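Blr6230 protein (Bradyrhizobium diazoefficiens USDA 110, PDB 5NGG) is a subclass B3 metallo-beta-lactamase, a zinc-dependent hydrolase expected to open the ring of beta-lactam antibiotics. Local coordinates at residues A92-I97 / A111-E116; H172-H177 / F227-A232; N208-Q213 / D221-T226. All coordinates share one frame; numbering follows the deposited sequence. Where two conformers were deposited one is given.

All three contacts lie within the metallo-beta-lactamase fold, in which two mixed sheets are flanked by helices. Contact 1 comes first along the chain. It joins strand 94-98 of the seven-stranded sheet to helix 110-117. Contacts 2 and 3 lie on the other side of the chain's centre, their centres about 28 and 33 Å from that of contact 1. They share helix 219-232, and their centres are about 12 Å apart. The segments of contact 3 fall in sequence between those of contact 2. P175 O and T226 OG1 probably hydrogen-bond, as do H177 O and N208 ND2. Segment 172-177 carries a ligand of each zinc site, H172 and H177. Helix 219-232 gives K229 to one site and Y223 to the surroundings of the other.

Contact 1: residues A92-I97 / A111-E116; sequences ADIKLI and AEIKKE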
ATOM      1  N   ALA A  92     -13.300  -7.984 -14.675  1.00 13.60           N
ATOM      2  CA  ALA A  92     -14.407  -7.103 -15.020  1.00 14.57           C
ATOM      3  C   ALA A  92     -15.323  -6.714 -13.846  1.00 14.21           C
ATOM      4  O   ALA A  92     -16.097  -5.754 -13.952  1.00 16.60           O
ATOM      5  CB  ALA A  92     -15.227  -7.743 -16.135  1.00 16.52           C
ATOM      6  N   ASP A  93     -15.294  -7.476 -12.757  1.00 13.87           N
ATOM      7  CA  ASP A  93     -16.116  -7.151 -11.592  1.00 14.92           C
ATOM      8  C   ASP A  93     -15.508  -6.129 -10.650  1.00 13.67           C
ATOM      9  O   ASP A  93     -16.135  -5.772  -9.662  1.00 14.31           O
ATOM     10  CB  ASP A  93     -16.467  -8.417 -10.817  1.00 17.21           C
ATOM     11  CG  ASP A  93     -17.424  -9.316 -11.566  1.00 21.27           C
ATOM     12  OD1 ASP A  93     -18.144  -8.855 -12.479  1.00 25.54           O
ATOM     13  OD2 ASP A  93     -17.440 -10.506 -11.225  1.00 26.21           O
ATOM     14  N   ILE A  94     -14.303  -5.651 -10.945  1.00 13.36           N
ATOM     15  CA  ILE A  94     -13.706  -4.577 -10.170  1.00 11.87           C
ATOM     16  C   ILE A  94     -14.470  -3.273 -10.439  1.00 12.21           C
ATOM     17  O   ILE A  94     -14.545  -2.818 -11.578  1.00 14.20           O
ATOM     18  CB  ILE A  94     -12.222  -4.398 -10.511  1.00 11.11           C
ATOM     19  CG1 ILE A  94     -11.432  -5.631 -10.089  1.00 11.03           C
ATOM     20  CG2 ILE A  94     -11.664  -3.151  -9.831  1.00 11.25           C
ATOM     21  CD1 ILE A  94     -10.045  -5.720 -10.699  1.00 11.59           C
ATOM     22  N   LYS A  95     -15.011  -2.691  -9.375  1.00 11.63           N
ATOM     23  CA  LYS A  95     -15.782  -1.423  -9.424  1.00 13.86           C
ATOM     24  C   LYS A  95     -15.041  -0.222  -8.858  1.00 12.96           C
ATOM     25  O   LYS A  95     -15.296   0.919  -9.230  1.00 14.14           O
ATOM     26  CB  LYS A  95     -17.109  -1.579  -8.657  1.00 15.79           C
ATOM     27  CG  LYS A  95     -17.913  -2.771  -9.084  1.00 19.25           C
ATOM     28  CD  LYS A  95     -18.385  -2.665 -10.519  1.00 23.80           C
ATOM     29  N   LEU A  96     -14.223  -0.468  -7.824  0.70 10.38           N
ATOM     30  CA  LEU A  96     -13.383   0.554  -7.207  0.70 10.76           C
ATOM     31  C   LEU A  96     -11.960   0.059  -7.134  0.70  9.86           C
ATOM     32  O   LEU A  96     -11.702  -1.140  -6.913  0.70  9.24           O
ATOM     33  CB  LEU A  96     -13.805   0.913  -5.779  0.70 11.10           C
ATOM     34  CG  LEU A  96     -15.195   1.503  -5.583  0.70 11.74           C
ATOM     35  CD1 LEU A  96     -15.492   1.652  -4.099  0.70 11.82           C
ATOM     36  CD2 LEU A  96     -15.326   2.839  -6.295  0.70 11.67           C
ATOM     37  N   ILE A  97     -11.061   1.016  -7.319  1.00 10.05           N
ATOM     38  CA  ILE A  97      -9.628   0.824  -7.108  1.00  9.16           C
ATOM     39  C   ILE A  97      -9.225   1.832  -6.031  1.00  8.47           C
ATOM     40  O   ILE A  97      -9.476   3.037  -6.175  1.00  9.49           O
ATOM     41  CB  ILE A  97      -8.821   1.088  -8.377  1.00 10.55           C
ATOM     42  CG1 ILE A  97      -9.303   0.199  -9.530  1.00 12.40           C
ATOM     43  CG2 ILE A  97      -7.345   0.869  -8.103  1.00 11.35           C
ATOM     44  CD1 ILE A  97      -8.770   0.598 -10.895  1.00 15.16           C
ATOM     45  N   ALA A 111      -3.903   2.684 -14.638  1.00  8.82           N
ATOM     46  CA  ALA A 111      -4.478   3.181 -15.881  1.00  9.64           C
ATOM     47  C   ALA A 111      -5.083   2.045 -16.704  1.00 10.27           C
ATOM     48  O   ALA A 111      -6.195   2.166 -17.276  1.00 11.62           O
ATOM     49  CB  ALA A 111      -3.432   3.939 -16.676  1.00 10.15           C
ATOM     50  N   GLU A 112      -4.366   0.923 -16.755  1.00 10.11           N
ATOM     51  CA  GLU A 112      -4.810  -0.225 -17.532  1.00 11.58           C
ATOM     52  C   GLU A 112      -6.090  -0.821 -16.969  1.00 10.88           C
ATOM     53  O   GLU A 112      -7.062  -1.075 -17.705  1.00 12.50           O
ATOM     54  CB  GLU A 112      -3.722  -1.282 -17.580  1.00 11.78           C
ATOM     55  CG  GLU A 112      -4.126  -2.548 -18.303  1.00 13.81           C
ATOM     56  CD  GLU A 112      -2.985  -3.483 -18.585  1.00 15.61           C
ATOM     57  OE1 GLU A 112      -1.825  -3.028 -18.691  1.00 18.41           O
ATOM     58  OE2 GLU A 112      -3.251  -4.688 -18.765  1.00 19.81           O
ATOM     59  N   ILE A 113      -6.093  -1.078 -15.668  1.00 10.11           N
ATOM     60  CA  ILE A 113      -7.259  -1.713 -15.069  0.70 12.03           C
ATOM     61  C   ILE A 113      -8.466  -0.765 -15.095  1.00 10.61           C
ATOM     62  O   ILE A 113      -9.585  -1.208 -15.346  1.00 11.69           O
ATOM     63  CB  ILE A 113      -6.944  -2.311 -13.678  0.70 12.34           C
ATOM     64  CG1 ILE A 113      -6.033  -3.536 -13.872  0.70 12.74           C
ATOM     65  CG2 ILE A 113      -8.220  -2.725 -12.945  0.70 12.55           C
ATOM     66  CD1 ILE A 113      -5.364  -4.060 -12.622  0.70 13.11           C
ATOM     67  N   LYS A 114      -8.261   0.530 -14.832  1.00 11.18           N
ATOM     68  CA  LYS A 114      -9.358   1.478 -14.884  0.60 16.58           C
ATOM     69  C   LYS A 114     -10.008   1.513 -16.274  1.00 13.51           C
ATOM     70  O   LYS A 114     -11.236   1.535 -16.397  1.00 16.07           O
ATOM     71  CB  LYS A 114      -8.862   2.857 -14.466  0.60 17.32           C
ATOM     72  CG  LYS A 114      -9.937   3.915 -14.468  0.60 17.83           C
ATOM     73  CD  LYS A 114      -9.490   5.148 -13.720  0.60 18.22           C
ATOM     74  CE  LYS A 114     -10.625   6.138 -13.680  0.60 18.97           C
ATOM     75  NZ  LYS A 114     -10.154   7.496 -13.318  0.60 18.77           N
ATOM     76  N   LYS A 115      -9.179   1.532 -17.311  1.00 13.71           N
ATOM     77  CA  LYS A 115      -9.716   1.556 -18.671  0.50 17.05           C
ATOM     78  C   LYS A 115     -10.473   0.270 -19.013  1.00 15.48           C
ATOM     79  O   LYS A 115     -11.553   0.319 -19.619  1.00 19.45           O
ATOM     80  CB  LYS A 115      -8.604   1.802 -19.683  0.50 18.33           C
ATOM     81  CG  LYS A 115      -9.143   2.030 -21.083  0.50 19.33           C
ATOM     82  CD  LYS A 115      -8.128   2.700 -21.990  0.50 20.55           C
ATOM     83  CE  LYS A 115      -8.670   2.789 -23.406  0.50 20.84           C
ATOM     84  N   GLU A 116      -9.909  -0.870 -18.610  1.00 15.11           N
ATOM     85  CA  GLU A 116     -10.492  -2.182 -18.940  1.00 16.17           C
ATOM     86  C   GLU A 116     -11.841  -2.379 -18.260  1.00 15.84           C
ATOM     87  O   GLU A 116     -12.742  -2.993 -18.831  1.00 17.94           O
ATOM     88  CB  GLU A 116      -9.533  -3.313 -18.539  1.00 18.03           C
ATOM     89  CG  GLU A 116     -10.022  -4.733 -18.782  1.00 20.23           C
ATOM     90  CD  GLU A 116      -8.977  -5.778 -18.443  1.00 23.09           C
ATOM     91  OE1 GLU A 116      -7.763  -5.477 -18.513  1.00 27.58           O
ATOM     92  OE2 GLU A 116      -9.376  -6.914 -18.110  1.00 27.87           O
TER
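I94 and I97 of strand 94-98 face I113 of helix 110-117, a helix-on-sheet contact of the metallo-beta-lactamase fold. Segments 94-97 and 111-116 run at 142° to each other, and their axes approach to 9.5 Å. No hydrogen bond crosses between them. Both strand isoleucines use the end of the longer branch, CD1. The helix answers with one methyl, I113 CG2, which meets both. That methyl stands anti to the backbone N of I113, while CG1 lies beside this N (chi1 -70°). I113 also packs on L68, T71 and T77. I94 and I113 meet at about a right angle, with I94 CD1 4.2 Å from I113 CG2. I97 comes in at a slant. In I97 the second torsion is near anti (168°), which extends CD1 toward the helix. K114 contributes its backbone and CB, then leads away to a salt bridge with D153 and a hydrogen bond to K151 O. E112 and E116 both form salt bridges with K81 of helix 77-86. All three have been seen as zinc ligands in this protein, though no zinc is bound to them here. I97 CD1 lies 3.9 Å from I113 CG2 and 4.0 Å from K114 N.

Contact 2: residues H172-H177 / F227-A232; sequences HATPGH and FAKAKA. With ZN (zinc ion), chain E; ZN (zinc ion), chain D.
This contact holds a zinc site away from the active-site pair, formed by H172, K229 and E158. H172 lies next to the end of strand 167-173, and K229 reaches over from helix 219-232. The ring of H172 binds the zinc through ND1 at 2.0 Å. K229 NZ binds the same ion at 2.1 Å, and E158 OE2 completes the protein ligands. The lysine chain is extended from CB to CE and bends only at its last torsion (chi4 64°), which turns NZ onto the metal. On the way it runs past the backbone, with K229 CE 3.5 Å from A173 O. The methyl T174 CG2 lies 3.9 Å from K229 CE, and the two side chains cross at about a right angle. In the second shell E185 OE1 bonds H172 NE2, and A173 N bonds E158 OE1. T174 OG1 bonds S183 OG. At the far end of segment 172-177, H177 NE2 binds a different zinc at 2.1 Å, with H101, H103 and a water. H177 ND1 is held by T204 O. A lysine amine can bind zinc only through its lone pair, so K229 is probably neutral here. H172 and K229 are joined through the zinc, which links strand to helix.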
ATOM      1  N   HIS A 172      -7.477   6.923   6.470  1.00  9.29           N
ATOM      2  CA  HIS A 172      -6.668   7.628   7.459  1.00  9.72           C
ATOM      3  C   HIS A 172      -5.481   8.286   6.782  1.00 10.00           C
ATOM      4  O   HIS A 172      -4.750   7.635   6.043  1.00 10.73           O
ATOM      5  CB  HIS A 172      -6.157   6.676   8.525  1.00 10.00           C
ATOM      6  CG  HIS A 172      -7.227   6.083   9.361  1.00 10.95           C
ATOM      7  ND1 HIS A 172      -7.722   6.694  10.488  1.00 12.27           N
ATOM      8  CD2 HIS A 172      -7.923   4.942   9.205  1.00 12.28           C
ATOM      9  CE1 HIS A 172      -8.666   5.935  11.013  1.00 13.77           C
ATOM     10  NE2 HIS A 172      -8.800   4.862  10.255  1.00 14.57           N
ATOM     11  N   ALA A 173      -5.263   9.569   7.060  1.00 10.35           N
ATOM     12  CA  ALA A 173      -4.134  10.287   6.480  1.00  9.90           C
ATOM     13  C   ALA A 173      -2.888   9.941   7.265  1.00 10.09           C
ATOM     14  O   ALA A 173      -2.772  10.268   8.444  1.00 11.79           O
ATOM     15  CB  ALA A 173      -4.396  11.783   6.491  1.00 11.82           C
ATOM     16  N   THR A 174      -1.962   9.242   6.606  1.00  9.28           N
ATOM     17  CA  THR A 174      -0.724   8.790   7.217  1.00  9.97           C
ATOM     18  C   THR A 174       0.445   9.181   6.294  1.00  9.60           C
ATOM     19  O   THR A 174       1.201   8.316   5.833  1.00  9.18           O
ATOM     20  CB  THR A 174      -0.751   7.267   7.475  1.00 10.10           C
ATOM     21  OG1 THR A 174      -1.201   6.588   6.296  1.00  9.99           O
ATOM     22  CG2 THR A 174      -1.701   6.915   8.592  1.00 11.09           C
ATOM     23  N   PRO A 175       0.629  10.504   6.069  1.00  9.99           N
ATOM     24  CA  PRO A 175       1.665  10.975   5.156  1.00 10.07           C
ATOM     25  C   PRO A 175       3.085  10.744   5.653  1.00  9.71           C
ATOM     26  O   PRO A 175       3.315  10.448   6.826  1.00 10.04           O
ATOM     27  CB  PRO A 175       1.372  12.476   5.044  1.00 12.13           C
ATOM     28  CG  PRO A 175       0.787  12.818   6.379  1.00 13.32           C
ATOM     29  CD  PRO A 175      -0.113  11.634   6.670  1.00 11.36           C
ATOM     30  N   GLY A 176       4.027  10.904   4.736  1.00  9.26           N
ATOM     31  CA  GLY A 176       5.465  10.794   5.008  1.00  9.62           C
ATOM     32  C   GLY A 176       6.105  10.073   3.853  1.00  9.12           C
ATOM     33  O   GLY A 176       6.826  10.671   3.047  1.00  9.73           O
ATOM     34  N   HIS A 177       5.801   8.784   3.711  1.00  8.27           N
ATOM     35  CA  HIS A 177       6.366   8.024   2.615  1.00  8.15           C
ATOM     36  C   HIS A 177       5.920   8.635   1.254  1.00  8.15           C
ATOM     37  O   HIS A 177       6.683   8.603   0.278  1.00  7.95           O
ATOM     38  CB  HIS A 177       5.985   6.539   2.761  1.00  8.42           C
ATOM     39  CG  HIS A 177       6.542   5.668   1.689  1.00  7.58           C
ATOM     40  ND1 HIS A 177       7.809   5.136   1.716  1.00  7.76           N
ATOM     41  CD2 HIS A 177       5.996   5.277   0.525  1.00  7.41           C
ATOM     42  CE1 HIS A 177       7.997   4.421   0.612  1.00  7.91           C
ATOM     43  NE2 HIS A 177       6.921   4.506  -0.135  1.00  7.49           N
ATOM     44  N   PHE A 227       4.080   7.892  12.594  1.00 11.75           N
ATOM     45  CA  PHE A 227       4.516   6.837  13.518  1.00 12.34           C
ATOM     46  C   PHE A 227       3.695   6.863  14.807  1.00 12.18           C
ATOM     47  O   PHE A 227       3.266   5.843  15.333  1.00 12.62           O
ATOM     48  CB  PHE A 227       5.997   6.957  13.883  1.00 13.65           C
ATOM     49  CG  PHE A 227       6.935   6.990  12.706  1.00 14.08           C
ATOM     50  CD1 PHE A 227       6.748   6.191  11.586  1.00 14.37           C
ATOM     51  CD2 PHE A 227       8.047   7.824  12.739  1.00 15.03           C
ATOM     52  CE1 PHE A 227       7.649   6.252  10.525  1.00 13.73           C
ATOM     53  CE2 PHE A 227       8.945   7.887  11.690  1.00 15.80           C
ATOM     54  CZ  PHE A 227       8.749   7.092  10.584  1.00 14.61           C
ATOM     55  N   ALA A 228       3.495   8.066  15.345  1.00 12.51           N
ATOM     56  CA  ALA A 228       2.693   8.224  16.577  1.00 12.78           C
ATOM     57  C   ALA A 228       1.245   7.797  16.370  1.00 12.04           C
ATOM     58  O   ALA A 228       0.667   7.092  17.209  1.00 13.23           O
ATOM     59  CB  ALA A 228       2.734   9.657  17.044  1.00 13.66           C
ATOM     60  N   LYS A 229       0.653   8.225  15.264  1.00 11.77           N
ATOM     61  CA  LYS A 229      -0.726   7.866  14.928  1.00 12.81           C
ATOM     62  C   LYS A 229      -0.879   6.346  14.842  1.00 11.65           C
ATOM     63  O   LYS A 229      -1.807   5.773  15.430  1.00 13.49           O
ATOM     64  CB  LYS A 229      -1.133   8.523  13.607  1.00 12.94           C
ATOM     65  CG  LYS A 229      -2.531   8.197  13.093  1.00 12.74           C
ATOM     66  CD  LYS A 229      -2.811   8.967  11.817  1.00 13.44           C
ATOM     67  CE  LYS A 229      -4.115   8.584  11.164  1.00 14.41           C
ATOM     68  NZ  LYS A 229      -5.259   8.905  12.013  1.00 14.69           N
ATOM     69  N   ALA A 230       0.056   5.691  14.173  1.00 11.93           N
ATOM     70  CA  ALA A 230       0.013   4.251  14.020  1.00 12.36           C
ATOM     71  C   ALA A 230       0.054   3.528  15.358  1.00 13.31           C
ATOM     72  O   ALA A 230      -0.692   2.565  15.570  1.00 15.17           O
ATOM     73  CB  ALA A 230       1.151   3.797  13.122  1.00 12.76           C
ATOM     74  N   LYS A 231       0.907   4.003  16.263  1.00 14.10           N
ATOM     75  CA  LYS A 231       1.023   3.356  17.567  1.00 16.02           C
ATOM     76  C   LYS A 231      -0.261   3.489  18.397  1.00 16.10           C
ATOM     77  O   LYS A 231      -0.488   2.694  19.324  1.00 19.28           O
ATOM     78  CB  LYS A 231       2.218   3.911  18.340  1.00 17.22           C
ATOM     79  CG  LYS A 231       3.562   3.518  17.750  1.00 16.91           C
ATOM     80  CD  LYS A 231       4.663   4.047  18.628  1.00 22.21           C
ATOM     81  CE  LYS A 231       6.016   3.957  17.978  1.00 22.42           C
ATOM     82  NZ  LYS A 231       7.056   4.279  18.991  1.00 26.83           N
ATOM     83  N   ALA A 232      -1.066   4.516  18.123  1.00 16.40           N
ATOM     84  CA  ALA A 232      -2.291   4.767  18.885  1.00 17.36           C
ATOM     85  C   ALA A 232      -3.550   4.111  18.311  1.00 17.29           C
ATOM     86  O   ALA A 232      -4.591   4.117  18.976  1.00 21.04           O
ATOM     87  CB  ALA A 232      -2.512   6.262  19.028  1.00 19.52           C
TER
HETATM   88 ZN    ZN E 303      -7.207   8.410  11.467  1.00 12.96          ZN
HETATM   89 ZN    ZN D 302       6.456   3.791  -2.019  1.00  7.71          ZN
HETATM   90  O   HOH W   1       7.148   2.284  -2.845  1.00  7.07           O

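Contact 3: residues N208-Q213 / D221-T226; sequences NRLVGQ and DDYRAT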
ATOM      1  N   ASN A 208      13.139   8.572  -0.426  1.00  8.48           N
ATOM      2  CA  ASN A 208      12.848   9.970  -0.111  1.00  9.15           C
ATOM      3  C   ASN A 208      14.028  10.734   0.493  1.00  9.36           C
ATOM      4  O   ASN A 208      14.830  10.188   1.248  1.00 10.03           O
ATOM      5  CB  ASN A 208      11.668  10.056   0.844  1.00  8.85           C
ATOM      6  CG  ASN A 208      10.369   9.656   0.185  1.00  8.50           C
ATOM      7  OD1 ASN A 208      10.169   9.846  -1.037  1.00  9.31           O
ATOM      8  ND2 ASN A 208       9.450   9.142   0.971  1.00  9.14           N
ATOM      9  N   ARG A 209      14.104  12.007   0.129  1.00  9.10           N
ATOM     10  CA  ARG A 209      15.066  12.942   0.714  1.00  9.81           C
ATOM     11  C   ARG A 209      14.347  13.680   1.850  1.00 10.12           C
ATOM     12  O   ARG A 209      13.281  14.261   1.653  1.00 11.10           O
ATOM     13  CB  ARG A 209      15.525  13.934  -0.349  1.00 10.61           C
ATOM     14  CG  ARG A 209      16.246  13.280  -1.517  1.00 12.59           C
ATOM     15  CD  ARG A 209      16.967  14.295  -2.408  1.00 13.67           C
ATOM     16  NE  ARG A 209      16.029  15.321  -2.863  1.00 14.14           N
ATOM     17  CZ  ARG A 209      15.214  15.224  -3.922  1.00 15.05           C
ATOM     18  NH1 ARG A 209      15.298  14.206  -4.771  1.00 17.39           N
ATOM     19  NH2 ARG A 209      14.338  16.198  -4.166  1.00 19.09           N
ATOM     20  N   LEU A 210      14.958  13.648   3.026  1.00 10.16           N
ATOM     21  CA  LEU A 210      14.390  14.238   4.240  1.00 10.96           C
ATOM     22  C   LEU A 210      14.871  15.647   4.544  1.00 12.40           C
ATOM     23  O   LEU A 210      14.154  16.401   5.218  1.00 15.11           O
ATOM     24  CB  LEU A 210      14.695  13.315   5.432  1.00 11.12           C
ATOM     25  CG  LEU A 210      14.197  11.865   5.293  1.00 11.03           C
ATOM     26  CD1 LEU A 210      14.671  11.061   6.484  1.00 11.87           C
ATOM     27  CD2 LEU A 210      12.687  11.798   5.157  1.00 12.03           C
ATOM     28  N   VAL A 211      16.077  15.962   4.079  1.00 13.47           N
ATOM     29  CA  VAL A 211      16.757  17.214   4.362  1.00 14.82           C
ATOM     30  C   VAL A 211      17.477  17.662   3.097  1.00 14.33           C
ATOM     31  O   VAL A 211      17.656  16.858   2.169  1.00 16.30           O
ATOM     32  CB  VAL A 211      17.769  17.057   5.520  1.00 17.40           C
ATOM     33  CG1 VAL A 211      17.040  16.876   6.850  1.00 19.18           C
ATOM     34  CG2 VAL A 211      18.735  15.903   5.275  1.00 19.24           C
ATOM     35  N   GLY A 212      17.913  18.920   3.077  1.00 16.14           N
ATOM     36  CA  GLY A 212      18.599  19.495   1.919  1.00 17.11           C
ATOM     37  C   GLY A 212      17.577  20.075   0.976  1.00 18.15           C
ATOM     38  O   GLY A 212      17.189  21.235   1.120  1.00 20.81           O
ATOM     39  N   GLN A 213      17.163  19.256   0.008  1.00 16.95           N
ATOM     40  CA  GLN A 213      16.037  19.552  -0.871  0.60 19.43           C
ATOM     41  C   GLN A 213      15.019  18.446  -0.605  1.00 14.88           C
ATOM     42  O   GLN A 213      14.989  17.431  -1.313  1.00 15.02           O
ATOM     43  CB  GLN A 213      16.478  19.570  -2.341  0.60 19.96           C
ATOM     44  CG  GLN A 213      17.453  20.687  -2.687  0.60 20.23           C
ATOM     45  N   ASP A 221       7.984  16.145   9.450  1.00 13.64           N
ATOM     46  CA  ASP A 221       6.851  16.261  10.355  1.00 13.81           C
ATOM     47  C   ASP A 221       5.779  15.222  10.056  1.00 13.56           C
ATOM     48  O   ASP A 221       5.221  14.629  10.992  1.00 14.66           O
ATOM     49  CB  ASP A 221       6.269  17.683  10.316  1.00 16.69           C
ATOM     50  CG  ASP A 221       7.137  18.707  11.019  1.00 19.66           C
ATOM     51  OD1 ASP A 221       7.644  18.416  12.112  1.00 25.78           O
ATOM     52  OD2 ASP A 221       7.276  19.810  10.476  1.00 23.38           O
ATOM     53  N   ASP A 222       5.502  14.993   8.766  1.00 12.54           N
ATOM     54  CA  ASP A 222       4.521  13.988   8.370  1.00 12.52           C
ATOM     55  C   ASP A 222       4.904  12.584   8.894  1.00 11.93           C
ATOM     56  O   ASP A 222       4.074  11.884   9.494  1.00 12.92           O
ATOM     57  CB  ASP A 222       4.313  14.008   6.855  1.00 12.66           C
ATOM     58  CG  ASP A 222       3.459  15.165   6.360  1.00 13.47           C
ATOM     59  OD1 ASP A 222       2.801  15.899   7.154  1.00 17.20           O
ATOM     60  OD2 ASP A 222       3.382  15.296   5.113  1.00 14.37           O
ATOM     61  N   TYR A 223       6.140  12.153   8.658  1.00 10.76           N
ATOM     62  CA  TYR A 223       6.584  10.830   9.132  1.00 11.14           C
ATOM     63  C   TYR A 223       6.382  10.656  10.623  1.00 11.82           C
ATOM     64  O   TYR A 223       5.882   9.669  11.110  1.00 12.34           O
ATOM     65  CB  TYR A 223       8.047  10.599   8.815  1.00 10.47           C
ATOM     66  CG  TYR A 223       8.365   9.985   7.455  1.00  9.66           C
ATOM     67  CD1 TYR A 223       8.224   8.612   7.219  1.00  9.99           C
ATOM     68  CD2 TYR A 223       8.894  10.756   6.426  1.00 10.42           C
ATOM     69  CE1 TYR A 223       8.577   8.053   6.004  1.00  9.50           C
ATOM     70  CE2 TYR A 223       9.262  10.200   5.208  1.00  9.81           C
ATOM     71  CZ  TYR A 223       9.093   8.857   5.004  1.00  8.96           C
ATOM     72  OH  TYR A 223       9.519   8.341   3.796  1.00  8.91           O
ATOM     73  N   ARG A 224       6.820  11.642  11.400  0.50 14.57           N
ATOM     74  CA  ARG A 224       6.730  11.511  12.874  0.50 15.14           C
ATOM     75  C   ARG A 224       5.274  11.574  13.374  0.50 14.88           C
ATOM     76  O   ARG A 224       4.918  10.871  14.320  0.50 15.52           O
ATOM     77  CB  ARG A 224       7.660  12.504  13.587  0.50 15.65           C
ATOM     78  CG  ARG A 224       9.148  12.161  13.463  0.50 16.16           C
ATOM     79  CD  ARG A 224       9.998  13.358  13.840  0.50 16.90           C
ATOM     80  NE  ARG A 224      11.427  13.118  13.960  0.50 17.44           N
ATOM     81  CZ  ARG A 224      12.023  11.963  14.261  0.50 16.87           C
ATOM     82  NH1 ARG A 224      11.329  10.863  14.485  0.50 17.38           N
ATOM     83  NH2 ARG A 224      13.347  11.923  14.344  0.50 17.21           N
ATOM     84  N   ALA A 225       4.420  12.348  12.710  1.00 15.93           N
ATOM     85  CA  ALA A 225       2.974  12.308  13.024  1.00 15.56           C
ATOM     86  C   ALA A 225       2.408  10.910  12.720  1.00 14.04           C
ATOM     87  O   ALA A 225       1.649  10.339  13.507  1.00 12.91           O
ATOM     88  CB  ALA A 225       2.211  13.368  12.239  1.00 18.09           C
ATOM     89  N   THR A 226       2.844  10.325  11.607  1.00 12.62           N
ATOM     90  CA  THR A 226       2.370   8.999  11.216  1.00 11.38           C
ATOM     91  C   THR A 226       2.818   7.869  12.146  1.00 11.63           C
ATOM     92  O   THR A 226       2.012   6.991  12.487  1.00 10.99           O
ATOM     93  CB  THR A 226       2.759   8.758   9.753  1.00 10.27           C
ATOM     94  OG1 THR A 226       1.921   9.596   8.956  1.00 10.87           O
ATOM     95  CG2 THR A 226       2.595   7.294   9.348  1.00 11.18           C
TER
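Segment 208-213 is a loop without regular structure, and segment 221-226 is part of helix 219-232. The backbones stay well apart. The closest pair of CA atoms, L210 CA and Y223 CA, is 9.8 Å apart, and side chains span the gap. Within the loop the chain turns at G212, where the backbone angles would press a CB against the carbonyl O of V211. The turn brings Q213 O back to the R209 side chain. R209 NE donates to Q213 O at 2.8 Å, in the carbonyl plane, and a weaker bond comes from R209 NH2. Y223 carries the helix side of the contact. Its ring reaches toward the loop, and the hydroxyl meets the amide of N208. The bond from N208 ND2 to Y223 OH is 2.9 Å long and fairly straight, with an angle of 161° at the hydrogen. The hydroxyl lies almost in the amide plane, while the amide and ring planes are turned 65° apart. L210 touches the same ring further back, with L210 CD2 3.8 Å from Y223 CE2. The two side chains meet at about a right angle. CG of L210 is anti to the carbonyl carbon (chi1 -57°), and of its two methyls CD2 meets the ring. All three touching residues are buried, and the polar groups of N208 and Y223 have partners. N208 ND2 also bonds H177 O, and N208 OD1 bonds Y136 OH. Y223 OH is also bonded to T204 O. Bonded on both sides, the N208 amide has its rotation fixed, and it ties the helix tyrosine to the backbone of a zinc ligand.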